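Local coordinates for protein lysyl oxidase (Pichia pastoris, PDB 1W7C) that probably oxidises primary amines, including lysine side chains, to aldehydes with the help of copper and a topaquinone cofactor, at residues Tyr119-His133 / Thr616-Asn629. Sequence-based numbering, arbitrary orientation.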
loop_
_atom_site.group_PDB
_atom_site.type_symbol
_atom_site.label_atom_id
_atom_site.label_comp_id
_atom_site.label_asym_id
_atom_site.label_seq_id
_atom_site.Cartn_x
_atom_site.Cartn_y
_atom_site.Cartn_z
ATOM N N TYR A 119 -23.831 -18.637 19.775
ATOM C CA TYR A 119 -23.178 -17.805 18.755
ATOM C C TYR A 119 -23.791 -17.984 17.361
ATOM O O TYR A 119 -23.347 -17.343 16.418
ATOM C CB TYR A 119 -21.651 -18.058 18.709
ATOM C CG TYR A 119 -21.317 -19.518 18.624
ATOM C CD1 TYR A 119 -21.554 -20.254 17.457
ATOM C CD2 TYR A 119 -20.832 -20.184 19.735
ATOM C CE1 TYR A 119 -21.299 -21.620 17.399
ATOM C CE2 TYR A 119 -20.613 -21.522 19.710
ATOM C CZ TYR A 119 -20.835 -22.256 18.538
ATOM O OH TYR A 119 -20.545 -23.626 18.511
ATOM N N ASN A 120 -24.774 -18.884 17.231
ATOM C CA ASN A 120 -25.497 -19.065 15.988
ATOM C C ASN A 120 -26.706 -18.178 15.984
ATOM O O ASN A 120 -27.594 -18.324 16.832
ATOM C CB ASN A 120 -25.905 -20.519 15.813
ATOM C CG ASN A 120 -24.713 -21.420 15.550
ATOM O OD1 ASN A 120 -23.701 -20.972 15.007
ATOM N ND2 ASN A 120 -24.822 -22.705 15.947
ATOM N N THR A 121 -26.766 -17.237 15.045
ATOM C CA THR A 121 -27.873 -16.324 14.979
ATOM C C THR A 121 -29.193 -17.020 14.692
ATOM O O THR A 121 -30.250 -16.507 15.043
ATOM C CB THR A 121 -27.665 -15.228 13.925
ATOM O OG1 THR A 121 -27.531 -15.816 12.632
ATOM C CG2 THR A 121 -26.425 -14.396 14.177
ATOM N N ASN A 122 -29.140 -18.202 14.099
ATOM C CA ASN A 122 -30.367 -18.922 13.764
ATOM C C ASN A 122 -30.923 -19.739 14.934
ATOM O O ASN A 122 -31.961 -20.373 14.809
ATOM C CB ASN A 122 -30.180 -19.780 12.503
ATOM C CG ASN A 122 -29.462 -21.109 12.758
ATOM O OD1 ASN A 122 -28.954 -21.365 13.835
ATOM N ND2 ASN A 122 -29.410 -21.939 11.732
ATOM N N GLY A 123 -30.244 -19.670 16.073
ATOM C CA GLY A 123 -30.690 -20.275 17.321
ATOM C C GLY A 123 -30.645 -21.788 17.396
ATOM O O GLY A 123 -31.210 -22.379 18.322
ATOM N N LYS A 124 -29.969 -22.418 16.443
ATOM C CA LYS A 124 -29.947 -23.871 16.332
ATOM C C LYS A 124 -28.563 -24.436 16.626
ATOM O O LYS A 124 -27.554 -23.891 16.183
ATOM C CB LYS A 124 -30.362 -24.295 14.926
ATOM C CG LYS A 124 -31.780 -23.888 14.582
ATOM C CD LYS A 124 -32.156 -24.136 13.140
ATOM C CE LYS A 124 -33.510 -23.571 12.848
ATOM N NZ LYS A 124 -33.867 -23.748 11.429
ATOM N N SER A 125 -28.529 -25.546 17.355
ATOM C CA SER A 125 -27.352 -26.374 17.479
ATOM C C SER A 125 -27.227 -27.395 16.363
ATOM O O SER A 125 -26.111 -27.872 16.122
ATOM C CB SER A 125 -27.324 -27.089 18.827
ATOM O OG SER A 125 -28.505 -27.876 18.986
ATOM N N LYS A 126 -28.337 -27.758 15.736
ATOM C CA LYS A 126 -28.383 -28.812 14.747
ATOM C C LYS A 126 -28.396 -28.212 13.321
ATOM O O LYS A 126 -29.200 -27.332 12.998
ATOM C CB LYS A 126 -29.685 -29.637 14.936
ATOM C CG LYS A 126 -29.693 -30.420 16.253
ATOM C CD LYS A 126 -30.994 -31.232 16.446
ATOM C CE LYS A 126 -31.015 -32.016 17.739
ATOM N NZ LYS A 126 -31.039 -31.151 18.931
ATOM N N LEU A 127 -27.521 -28.762 12.486
ATOM C CA LEU A 127 -27.425 -28.427 11.070
ATOM C C LEU A 127 -27.948 -29.612 10.273
ATOM O O LEU A 127 -27.347 -30.680 10.334
ATOM C CB LEU A 127 -25.966 -28.128 10.714
ATOM C CG LEU A 127 -25.616 -27.853 9.244
ATOM C CD1 LEU A 127 -26.073 -26.453 8.882
ATOM C CD2 LEU A 127 -24.139 -28.015 9.016
ATOM N N PRO A 128 -29.064 -29.464 9.553
ATOM C CA PRO A 128 -29.644 -30.600 8.820
ATOM C C PRO A 128 -28.686 -31.211 7.794
ATOM O O PRO A 128 -27.904 -30.503 7.146
ATOM C CB PRO A 128 -30.838 -29.966 8.111
ATOM C CG PRO A 128 -31.197 -28.811 8.934
ATOM C CD PRO A 128 -29.887 -28.241 9.413
ATOM N N PHE A 129 -28.811 -32.517 7.585
ATOM C CA PHE A 129 -28.008 -33.229 6.608
ATOM C C PHE A 129 -27.966 -32.523 5.245
ATOM O O PHE A 129 -26.904 -32.407 4.645
ATOM C CB PHE A 129 -28.555 -34.652 6.422
ATOM C CG PHE A 129 -27.768 -35.460 5.424
ATOM C CD1 PHE A 129 -26.601 -36.111 5.809
ATOM C CD2 PHE A 129 -28.185 -35.554 4.094
ATOM C CE1 PHE A 129 -25.882 -36.829 4.912
ATOM C CE2 PHE A 129 -27.461 -36.291 3.195
ATOM C CZ PHE A 129 -26.307 -36.927 3.602
ATOM N N GLU A 130 -29.125 -32.107 4.729
ATOM C CA GLU A 130 -29.176 -31.522 3.386
ATOM C C GLU A 130 -28.243 -30.332 3.205
ATOM O O GLU A 130 -27.741 -30.150 2.109
ATOM C CB GLU A 130 -30.580 -31.123 2.958
ATOM C CG GLU A 130 -31.538 -32.293 2.720
ATOM C CD GLU A 130 -30.971 -33.405 1.836
ATOM O OE1 GLU A 130 -31.144 -34.584 2.179
ATOM O OE2 GLU A 130 -30.402 -33.101 0.761
ATOM N N VAL A 131 -28.028 -29.553 4.266
ATOM C CA VAL A 131 -27.178 -28.357 4.228
ATOM C C VAL A 131 -25.907 -28.586 5.066
ATOM O O VAL A 131 -25.262 -27.658 5.545
ATOM C CB VAL A 131 -27.937 -27.084 4.688
ATOM C CG1 VAL A 131 -29.037 -26.726 3.723
ATOM C CG2 VAL A 131 -28.475 -27.207 6.099
ATOM N N GLY A 132 -25.535 -29.840 5.196
ATOM C CA GLY A 132 -24.477 -30.255 6.072
ATOM C C GLY A 132 -23.080 -29.848 5.589
ATOM O O GLY A 132 -22.883 -29.327 4.484
ATOM N N HIS A 133 -22.102 -30.071 6.446
ATOM C CA HIS A 133 -20.704 -29.866 6.095
ATOM C C HIS A 133 -20.295 -30.870 5.029
ATOM O O HIS A 133 -20.660 -32.067 5.085
ATOM C CB HIS A 133 -19.836 -30.043 7.331
ATOM C CG HIS A 133 -18.394 -29.747 7.100
ATOM N ND1 HIS A 133 -17.948 -28.520 6.681
ATOM C CD2 HIS A 133 -17.302 -30.539 7.173
ATOM C CE1 HIS A 133 -16.634 -28.560 6.541
ATOM N NE2 HIS A 133 -16.225 -29.785 6.792
ATOM N N THR A 616 -19.236 -19.187 9.818
ATOM C CA THR A 616 -18.857 -20.448 10.474
ATOM C C THR A 616 -18.426 -21.431 9.422
ATOM O O THR A 616 -18.747 -21.257 8.248
ATOM C CB THR A 616 -20.059 -21.065 11.268
ATOM O OG1 THR A 616 -20.980 -21.672 10.368
ATOM C CG2 THR A 616 -20.787 -20.053 12.115
ATOM N N ALA A 617 -17.793 -22.510 9.840
ATOM C CA ALA A 617 -17.417 -23.590 8.936
ATOM C C ALA A 617 -18.652 -24.329 8.398
ATOM O O ALA A 617 -18.529 -25.102 7.473
ATOM C CB ALA A 617 -16.503 -24.594 9.641
ATOM N N LEU A 618 -19.793 -24.091 9.045
ATOM C CA LEU A 618 -21.052 -24.728 8.758
ATOM C C LEU A 618 -21.969 -23.851 7.908
ATOM O O LEU A 618 -23.087 -24.260 7.591
ATOM C CB LEU A 618 -21.734 -25.121 10.086
ATOM C CG LEU A 618 -20.922 -26.093 10.955
ATOM C CD1 LEU A 618 -21.683 -26.398 12.237
ATOM C CD2 LEU A 618 -20.589 -27.375 10.160
ATOM N N ASN A 619 -21.493 -22.672 7.490
ATOM C CA ASN A 619 -22.340 -21.758 6.727
ATOM C C ASN A 619 -22.560 -22.123 5.260
ATOM O O ASN A 619 -23.648 -21.940 4.731
ATOM C CB ASN A 619 -21.788 -20.312 6.754
ATOM C CG ASN A 619 -22.441 -19.460 7.807
ATOM O OD1 ASN A 619 -22.686 -19.943 8.926
ATOM N ND2 ASN A 619 -22.614 -18.170 7.528
ATOM N N THR A 620 -21.516 -22.609 4.580
ATOM C CA THR A 620 -21.472 -22.493 3.120
ATOM C C THR A 620 -22.620 -23.159 2.365
ATOM O O THR A 620 -23.132 -22.586 1.402
ATOM C CB THR A 620 -20.112 -22.946 2.582
ATOM O OG1 THR A 620 -19.952 -22.586 1.206
ATOM C CG2 THR A 620 -19.891 -24.448 2.634
ATOM N N ASN A 621 -23.048 -24.358 2.806
ATOM C CA ASN A 621 -24.172 -25.060 2.137
ATOM C C ASN A 621 -25.550 -24.700 2.657
ATOM O O ASN A 621 -26.559 -25.115 2.081
ATOM C CB ASN A 621 -23.954 -26.566 2.192
ATOM C CG ASN A 621 -22.657 -26.990 1.549
ATOM O OD1 ASN A 621 -22.370 -26.606 0.401
ATOM N ND2 ASN A 621 -21.849 -27.760 2.272
ATOM N N ALA A 622 -25.603 -23.959 3.749
ATOM C CA ALA A 622 -26.878 -23.579 4.360
ATOM C C ALA A 622 -27.296 -22.223 3.803
ATOM O O ALA A 622 -27.128 -21.169 4.427
ATOM C CB ALA A 622 -26.741 -23.560 5.886
ATOM N N LEU A 623 -27.803 -22.248 2.569
ATOM C CA LEU A 623 -27.842 -21.050 1.747
ATOM C C LEU A 623 -28.788 -19.973 2.275
ATOM O O LEU A 623 -28.517 -18.793 2.121
ATOM C CB LEU A 623 -28.237 -21.411 0.315
ATOM C CG LEU A 623 -27.316 -22.366 -0.459
ATOM C CD1 LEU A 623 -27.902 -22.679 -1.841
ATOM C CD2 LEU A 623 -25.869 -21.827 -0.559
ATOM N N TYR A 624 -29.908 -20.390 2.868
ATOM C CA TYR A 624 -30.963 -19.490 3.303
ATOM C C TYR A 624 -31.051 -19.334 4.831
ATOM O O TYR A 624 -31.479 -18.290 5.334
ATOM C CB TYR A 624 -32.323 -19.894 2.683
ATOM C CG TYR A 624 -32.266 -19.762 1.183
ATOM C CD1 TYR A 624 -31.926 -20.858 0.385
ATOM C CD2 TYR A 624 -32.439 -18.539 0.573
ATOM C CE1 TYR A 624 -31.789 -20.734 -0.985
ATOM C CE2 TYR A 624 -32.325 -18.402 -0.818
ATOM C CZ TYR A 624 -32.006 -19.505 -1.592
ATOM O OH TYR A 624 -31.843 -19.372 -2.958
ATOM N N ASP A 625 -30.657 -20.381 5.555
ATOM C CA ASP A 625 -30.707 -20.423 7.015
ATOM C C ASP A 625 -29.373 -20.836 7.635
ATOM O O ASP A 625 -29.308 -21.816 8.380
ATOM C CB ASP A 625 -31.840 -21.375 7.476
ATOM C CG ASP A 625 -32.084 -21.313 8.956
ATOM O OD1 ASP A 625 -32.600 -22.303 9.518
ATOM O OD2 ASP A 625 -31.810 -20.309 9.633
ATOM N N PRO A 626 -28.302 -20.096 7.340
ATOM C CA PRO A 626 -26.997 -20.439 7.905
ATOM C C PRO A 626 -26.944 -20.275 9.415
ATOM O O PRO A 626 -27.690 -19.463 9.968
ATOM C CB PRO A 626 -26.058 -19.446 7.229
ATOM C CG PRO A 626 -26.921 -18.263 6.980
ATOM C CD PRO A 626 -28.234 -18.884 6.500
ATOM N N PRO A 627 -26.094 -21.047 10.068
ATOM C CA PRO A 627 -25.846 -20.860 11.501
ATOM C C PRO A 627 -25.644 -19.410 11.887
ATOM O O PRO A 627 -26.288 -18.959 12.856
ATOM C CB PRO A 627 -24.647 -21.756 11.773
ATOM C CG PRO A 627 -24.818 -22.871 10.801
ATOM C CD PRO A 627 -25.337 -22.195 9.532
ATOM N N VAL A 628 -24.825 -18.678 11.126
ATOM C CA VAL A 628 -24.670 -17.245 11.308
ATOM C C VAL A 628 -25.092 -16.515 10.037
ATOM O O VAL A 628 -24.504 -16.719 8.948
ATOM C CB VAL A 628 -23.225 -16.879 11.678
ATOM C CG1 VAL A 628 -23.036 -15.350 11.614
ATOM C CG2 VAL A 628 -22.881 -17.382 13.073
ATOM N N ASN A 629 -26.103 -15.668 10.197
ATOM C CA ASN A 629 -26.443 -14.670 9.212
ATOM C C ASN A 629 -25.949 -13.346 9.770
ATOM O O ASN A 629 -26.490 -12.851 10.742
ATOM C CB ASN A 629 -27.933 -14.653 8.953
ATOM C CG ASN A 629 -28.316 -13.662 7.856
ATOM O OD1 ASN A 629 -27.635 -12.646 7.668
ATOM N ND2 ASN A 629 -29.403 -13.942 7.138
HETATM O O HOH W 1 -22.962 -25.992 5.435
HETATM O O HOH W 2 -20.160 -26.415 5.719
#
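Lys124 reaches Asp625 at about a right angle, its chain extended beyond CG, and NZ meets OD1 head-on in a 2.7 Å salt bridge. Beside it, Asn122 CB rests 3.3 Å from Asp625 OD2, while its amide ND2 gives a weak bond to Asp625 O. Asn122 CG sits between backbone N and carbonyl carbon (chi1 80°), which puts OD1 3.0 Å from Lys124 N, above its carbonyl plane, in an Asx turn. With an alanine here, Lys124 N would probably lose its side-chain acceptor and Asp625 O its weak amide donor. Pro627 O accepts from Asn122 N at 3.2 Å, and Asn120 lies side by side with the proline ring, OD1 3.5 Å from CB. Thr121 OG1 receives Asn629 N almost straight (2.8 Å, 176°). Farther along, Leu127 spreads its methyls, CD2 on Leu618 CD2 (3.8 Å) and CD1 against Ala622 CB and Pro627 CG; Val131 CB packs on Ala622 CB. Asn621 ND2 donates to Gly132 O at 2.9 Å; a water accepts from Asn621 N, within hydrogen-bonding distance of Val131 O and Leu618 O. The type I turn Asn120-Gly123 and strand 126-128, probably of the N2-domain sheet, thus meet the 602-606/642-654 loop of the copper amine oxidase catalytic domain.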